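Local coordinates for protein beta-hexosaminidase (Neisseria gonorrhoeae, PDB 6JTJ) that probably releases terminal beta-1,4-linked N-acetylglucosamine from peptidoglycan fragments during cell-wall recycling, as a family 3 glycoside hydrolase, at residues C[63-77]-C[325-338]. Sequence-based numbering, arbitrary orientation.
Sequences RLLDPAIGGIILFRR and CNRPDLVDELRDGF
Arg63 and Asp332 begin a chain of four alternating charges that continues through Arg335 to Asp66. Arg63 NH1 gives an almost straight bond, in its own guanidinium plane, to Asp332 OD1 (3.1 Å) and lies 2.8 Å from Asp332 OD2. An extended start and a bend at chi3 (41°) carry this guanidinium across helix 328-335, where Pro328 CB covers one face, 3.6 Å from Arg63 CZ, and Val331 packs against CD. Arg63 NE is buried without a polar partner.

Asp332 OD1 is the shared acceptor. Besides the bond from Arg63, Asp332 OD1 lies in the plane of the Arg335 guanidinium and receives both Arg335 NE (2.7 Å) and Arg335 NH2, so the side-on grip should restrain the arginine's rotation. Three donors on one oxygen would be expected to favour a charged carboxylate. The other end of the Arg335 guanidinium, NH1, reaches the anti lone pair of Asp66 OD2 at 2.8 Å, with the two planes nearly perpendicular (87°). Asp66 OD1 is engaged separately by the backbone N of Ala68, closing an Asx turn; aspartate is short enough to serve both turn and salt bridge. The small Ala68 lets Phe338 approach, its CD2 3.6 Å from Ala68 CB.

At the far end of strand 69-74, Ile73 CG2 and the edge of the Phe75 ring meet Cys325 SG. Beyond them Arg77 NH1 bonds Asn326 OD1 (2.7 Å), bent at the hydrogen (131°), while Arg77 NH2 is satisfied by Asp50 and the carbonyl of Ile51.

Strand 47-49 lies between 69-74 and 321-323, paired in parallel with both, so the contact spans the closure of the TIM-barrel-like domain of family 3 glycosidases, with Ile73 reaching the bound N-acetylglucosamine.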
loop_
_atom_site.group_PDB
_atom_site.type_symbol
_atom_site.label_atom_id
_atom_site.label_comp_id
_atom_site.label_asym_id
_atom_site.label_seq_id
_atom_site.Cartn_x
_atom_site.Cartn_y
_atom_site.Cartn_z
ATOM N N ARG C 63 30.387 -0.292 -9.102
ATOM C CA ARG C 63 29.630 0.131 -7.929
ATOM C C ARG C 63 29.610 -0.948 -6.848
ATOM O O ARG C 63 29.852 -0.646 -5.692
ATOM C CB ARG C 63 28.204 0.527 -8.321
ATOM C CG ARG C 63 27.367 1.002 -7.152
ATOM C CD ARG C 63 26.271 1.956 -7.588
ATOM N NE ARG C 63 25.672 1.492 -8.823
ATOM C CZ ARG C 63 25.656 2.148 -9.974
ATOM N NH1 ARG C 63 26.186 3.359 -10.116
ATOM N NH2 ARG C 63 25.074 1.572 -11.006
ATOM N N LEU C 64 29.367 -2.202 -7.229
ATOM C CA LEU C 64 29.221 -3.268 -6.236
ATOM C C LEU C 64 30.545 -3.674 -5.596
ATOM O O LEU C 64 30.555 -4.446 -4.633
ATOM C CB LEU C 64 28.528 -4.500 -6.833
ATOM C CG LEU C 64 27.134 -4.373 -7.471
ATOM C CD1 LEU C 64 26.368 -5.684 -7.368
ATOM C CD2 LEU C 64 26.296 -3.216 -6.947
ATOM N N LEU C 65 31.659 -3.180 -6.143
ATOM C CA LEU C 65 32.965 -3.427 -5.559
ATOM C C LEU C 65 33.262 -2.459 -4.441
ATOM O O LEU C 65 34.199 -2.670 -3.673
ATOM C CB LEU C 65 34.066 -3.374 -6.633
ATOM C CG LEU C 65 34.118 -4.633 -7.506
ATOM C CD1 LEU C 65 34.917 -4.391 -8.778
ATOM C CD2 LEU C 65 34.699 -5.798 -6.723
ATOM N N ASP C 66 32.476 -1.394 -4.344
ATOM C CA ASP C 66 32.719 -0.374 -3.339
ATOM C C ASP C 66 32.593 -0.977 -1.941
ATOM O O ASP C 66 31.647 -1.712 -1.670
ATOM C CB ASP C 66 31.736 0.775 -3.535
ATOM C CG ASP C 66 32.120 2.023 -2.769
ATOM O OD1 ASP C 66 32.212 1.978 -1.524
ATOM O OD2 ASP C 66 32.300 3.071 -3.417
ATOM N N PRO C 67 33.561 -0.693 -1.050
ATOM C CA PRO C 67 33.491 -1.271 0.305
ATOM C C PRO C 67 32.248 -0.863 1.131
ATOM O O PRO C 67 31.957 -1.511 2.131
ATOM C CB PRO C 67 34.781 -0.758 0.987
ATOM C CG PRO C 67 35.279 0.359 0.133
ATOM C CD PRO C 67 34.797 0.083 -1.257
ATOM N N ALA C 68 31.550 0.196 0.723
ATOM C CA ALA C 68 30.313 0.608 1.373
ATOM C C ALA C 68 29.169 -0.403 1.180
ATOM O O ALA C 68 28.256 -0.480 1.998
ATOM C CB ALA C 68 29.886 1.984 0.882
ATOM N N ILE C 69 29.255 -1.196 0.123
ATOM C CA ILE C 69 28.196 -2.117 -0.224
ATOM C C ILE C 69 28.427 -3.501 0.370
ATOM O O ILE C 69 29.553 -4.015 0.350
ATOM C CB ILE C 69 28.030 -2.148 -1.743
ATOM C CG1 ILE C 69 27.562 -0.760 -2.177
ATOM C CG2 ILE C 69 27.044 -3.233 -2.159
ATOM C CD1 ILE C 69 27.264 -0.633 -3.645
ATOM N N GLY C 70 27.367 -4.067 0.954
ATOM C CA GLY C 70 27.404 -5.424 1.524
ATOM C C GLY C 70 26.393 -6.401 0.969
ATOM O O GLY C 70 26.515 -7.603 1.189
ATOM N N GLY C 71 25.398 -5.906 0.232
ATOM C CA GLY C 71 24.378 -6.778 -0.346
ATOM C C GLY C 71 23.539 -6.099 -1.413
ATOM O O GLY C 71 23.690 -4.918 -1.681
ATOM N N ILE C 72 22.638 -6.871 -1.992
ATOM C CA ILE C 72 21.797 -6.446 -3.098
ATOM C C ILE C 72 20.379 -6.976 -2.885
ATOM O O ILE C 72 20.186 -8.123 -2.492
ATOM C CB ILE C 72 22.325 -7.035 -4.422
ATOM C CG1 ILE C 72 23.669 -6.399 -4.809
ATOM C CG2 ILE C 72 21.312 -6.896 -5.550
ATOM C CD1 ILE C 72 23.625 -4.897 -5.013
ATOM N N ILE C 73 19.390 -6.137 -3.170
ATOM C CA ILE C 73 18.001 -6.564 -3.188
ATOM C C ILE C 73 17.556 -6.600 -4.639
ATOM O O ILE C 73 17.797 -5.653 -5.387
ATOM C CB ILE C 73 17.062 -5.660 -2.330
ATOM C CG1 ILE C 73 15.594 -6.070 -2.474
ATOM C CG2 ILE C 73 17.172 -4.196 -2.726
ATOM C CD1 ILE C 73 14.694 -5.368 -1.472
ATOM N N LEU C 74 16.895 -7.689 -5.017
ATOM C CA LEU C 74 16.364 -7.840 -6.360
ATOM C C LEU C 74 14.859 -7.606 -6.409
ATOM O O LEU C 74 14.154 -7.720 -5.400
ATOM C CB LEU C 74 16.671 -9.234 -6.899
ATOM C CG LEU C 74 18.164 -9.575 -7.020
ATOM C CD1 LEU C 74 18.341 -11.019 -7.444
ATOM C CD2 LEU C 74 18.868 -8.646 -8.004
ATOM N N PHE C 75 14.392 -7.264 -7.607
ATOM C CA PHE C 75 12.998 -6.951 -7.866
ATOM C C PHE C 75 12.563 -7.660 -9.138
ATOM O O PHE C 75 13.374 -8.304 -9.801
ATOM C CB PHE C 75 12.826 -5.443 -8.021
ATOM C CG PHE C 75 13.112 -4.678 -6.766
ATOM C CD1 PHE C 75 12.172 -4.601 -5.764
ATOM C CD2 PHE C 75 14.335 -4.055 -6.582
ATOM C CE1 PHE C 75 12.426 -3.898 -4.615
ATOM C CE2 PHE C 75 14.605 -3.358 -5.429
ATOM C CZ PHE C 75 13.641 -3.272 -4.446
ATOM N N ARG C 76 11.286 -7.520 -9.492
ATOM C CA ARG C 76 10.761 -8.181 -10.677
ATOM C C ARG C 76 11.491 -7.753 -11.963
ATOM O O ARG C 76 11.648 -8.552 -12.858
ATOM C CB ARG C 76 9.261 -7.945 -10.827
ATOM C CG ARG C 76 8.639 -8.715 -11.987
ATOM C CD ARG C 76 7.125 -8.726 -11.945
ATOM N NE ARG C 76 6.601 -9.549 -10.851
ATOM C CZ ARG C 76 5.309 -9.669 -10.550
ATOM N NH1 ARG C 76 4.382 -9.045 -11.277
ATOM N NH2 ARG C 76 4.930 -10.409 -9.511
ATOM N N ARG C 77 11.927 -6.499 -12.035
ATOM C CA ARG C 77 12.652 -5.990 -13.209
ATOM C C ARG C 77 13.996 -6.684 -13.429
ATOM O O ARG C 77 14.587 -6.564 -14.499
ATOM C CB ARG C 77 12.901 -4.482 -13.090
ATOM C CG ARG C 77 13.837 -4.099 -11.962
ATOM C CD ARG C 77 14.185 -2.627 -12.003
ATOM N NE ARG C 77 15.312 -2.369 -11.109
ATOM C CZ ARG C 77 15.204 -1.972 -9.847
ATOM N NH1 ARG C 77 14.013 -1.739 -9.300
ATOM N NH2 ARG C 77 16.299 -1.776 -9.126
ATOM N N CYS C 325 17.202 1.860 -2.846
ATOM C CA CYS C 325 16.647 1.170 -3.983
ATOM C C CYS C 325 16.244 2.106 -5.112
ATOM O O CYS C 325 15.813 3.224 -4.889
ATOM C CB CYS C 325 15.420 0.374 -3.539
ATOM S SG CYS C 325 15.756 -0.720 -2.135
ATOM N N ASN C 326 16.367 1.607 -6.331
ATOM C CA ASN C 326 15.953 2.311 -7.558
ATOM C C ASN C 326 16.700 3.613 -7.829
ATOM O O ASN C 326 16.221 4.421 -8.605
ATOM C CB ASN C 326 14.438 2.604 -7.542
ATOM C CG ASN C 326 13.618 1.438 -7.031
ATOM O OD1 ASN C 326 13.709 0.338 -7.560
ATOM N ND2 ASN C 326 12.813 1.671 -5.989
ATOM N N ARG C 327 17.837 3.836 -7.171
ATOM C CA ARG C 327 18.527 5.116 -7.258
ATOM C C ARG C 327 20.035 4.922 -7.195
ATOM O O ARG C 327 20.685 5.301 -6.218
ATOM C CB ARG C 327 18.061 6.058 -6.146
ATOM C CG ARG C 327 16.612 6.512 -6.267
ATOM C CD ARG C 327 16.348 7.337 -7.526
ATOM N NE ARG C 327 17.134 8.568 -7.516
ATOM C CZ ARG C 327 16.784 9.694 -6.890
ATOM N NH1 ARG C 327 15.631 9.783 -6.233
ATOM N NH2 ARG C 327 17.592 10.748 -6.936
ATOM N N PRO C 328 20.605 4.328 -8.246
ATOM C CA PRO C 328 22.056 4.149 -8.266
ATOM C C PRO C 328 22.851 5.475 -8.184
ATOM O O PRO C 328 23.998 5.490 -7.715
ATOM C CB PRO C 328 22.300 3.426 -9.592
ATOM C CG PRO C 328 21.064 3.621 -10.406
ATOM C CD PRO C 328 19.944 3.750 -9.430
ATOM N N ASP C 329 22.231 6.574 -8.609
ATOM C CA ASP C 329 22.809 7.900 -8.426
ATOM C C ASP C 329 23.000 8.250 -6.950
ATOM O O ASP C 329 24.016 8.840 -6.577
ATOM C CB ASP C 329 21.950 8.982 -9.121
ATOM C CG ASP C 329 20.511 9.016 -8.616
ATOM O OD1 ASP C 329 19.824 7.972 -8.701
ATOM O OD2 ASP C 329 20.078 10.072 -8.107
ATOM N N LEU C 330 22.012 7.921 -6.116
ATOM C CA LEU C 330 22.110 8.194 -4.691
ATOM C C LEU C 330 23.087 7.238 -4.014
ATOM O O LEU C 330 23.732 7.603 -3.031
ATOM C CB LEU C 330 20.737 8.136 -4.027
ATOM C CG LEU C 330 19.757 9.237 -4.437
ATOM C CD1 LEU C 330 18.440 9.087 -3.694
ATOM C CD2 LEU C 330 20.328 10.627 -4.180
ATOM N N VAL C 331 23.207 6.026 -4.537
ATOM C CA VAL C 331 24.194 5.088 -4.017
ATOM C C VAL C 331 25.592 5.619 -4.342
ATOM O O VAL C 331 26.492 5.583 -3.500
ATOM C CB VAL C 331 24.013 3.670 -4.596
ATOM C CG1 VAL C 331 25.129 2.755 -4.121
ATOM C CG2 VAL C 331 22.665 3.077 -4.205
ATOM N N ASP C 332 25.767 6.129 -5.568
ATOM C CA ASP C 332 27.051 6.721 -5.968
ATOM C C ASP C 332 27.412 7.907 -5.120
ATOM O O ASP C 332 28.551 8.020 -4.642
ATOM C CB ASP C 332 27.034 7.104 -7.438
ATOM C CG ASP C 332 27.144 5.905 -8.329
ATOM O OD1 ASP C 332 27.618 4.849 -7.842
ATOM O OD2 ASP C 332 26.748 5.992 -9.509
ATOM N N GLU C 333 26.428 8.761 -4.883
ATOM C CA GLU C 333 26.615 9.901 -4.005
ATOM C C GLU C 333 26.978 9.461 -2.583
ATOM O O GLU C 333 27.896 9.995 -1.976
ATOM C CB GLU C 333 25.341 10.748 -3.995
ATOM C CG GLU C 333 25.480 12.069 -3.263
ATOM C CD GLU C 333 24.195 12.873 -3.248
ATOM O OE1 GLU C 333 23.391 12.750 -4.206
ATOM O OE2 GLU C 333 24.003 13.645 -2.284
ATOM N N LEU C 334 26.238 8.497 -2.048
ATOM C CA LEU C 334 26.462 8.049 -0.676
ATOM C C LEU C 334 27.848 7.436 -0.499
ATOM O O LEU C 334 28.535 7.736 0.474
ATOM C CB LEU C 334 25.389 7.035 -0.263
ATOM C CG LEU C 334 25.545 6.368 1.102
ATOM C CD1 LEU C 334 25.510 7.388 2.230
ATOM C CD2 LEU C 334 24.458 5.319 1.283
ATOM N N ARG C 335 28.243 6.572 -1.430
ATOM C CA ARG C 335 29.496 5.826 -1.273
ATOM C C ARG C 335 30.759 6.677 -1.449
ATOM O O ARG C 335 31.813 6.333 -0.928
ATOM C CB ARG C 335 29.537 4.628 -2.213
ATOM C CG ARG C 335 29.706 4.955 -3.676
ATOM C CD ARG C 335 29.285 3.764 -4.503
ATOM N NE ARG C 335 29.396 3.999 -5.937
ATOM C CZ ARG C 335 30.486 3.788 -6.665
ATOM N NH1 ARG C 335 31.601 3.331 -6.114
ATOM N NH2 ARG C 335 30.455 4.036 -7.967
ATOM N N ASP C 336 30.641 7.791 -2.167
ATOM C CA ASP C 336 31.778 8.668 -2.420
ATOM C C ASP C 336 32.245 9.367 -1.149
ATOM O O ASP C 336 31.551 10.244 -0.622
ATOM C CB ASP C 336 31.409 9.708 -3.478
ATOM C CG ASP C 336 32.552 10.637 -3.785
ATOM O OD1 ASP C 336 33.627 10.142 -4.171
ATOM O OD2 ASP C 336 32.382 11.860 -3.627
ATOM N N GLY C 337 33.422 8.985 -0.666
ATOM C CA GLY C 337 33.960 9.531 0.578
ATOM C C GLY C 337 33.253 9.017 1.813
ATOM O O GLY C 337 33.290 9.651 2.865
ATOM N N PHE C 338 32.585 7.871 1.676
ATOM C CA PHE C 338 31.776 7.302 2.758
ATOM C C PHE C 338 32.666 6.709 3.831
ATOM O O PHE C 338 33.555 5.931 3.530
ATOM C CB PHE C 338 30.866 6.206 2.199
ATOM C CG PHE C 338 29.952 5.590 3.218
ATOM C CD1 PHE C 338 28.874 6.305 3.726
ATOM C CD2 PHE C 338 30.165 4.292 3.668
ATOM C CE1 PHE C 338 28.027 5.737 4.669
ATOM C CE2 PHE C 338 29.321 3.718 4.604
ATOM C CZ PHE C 338 28.251 4.443 5.106
#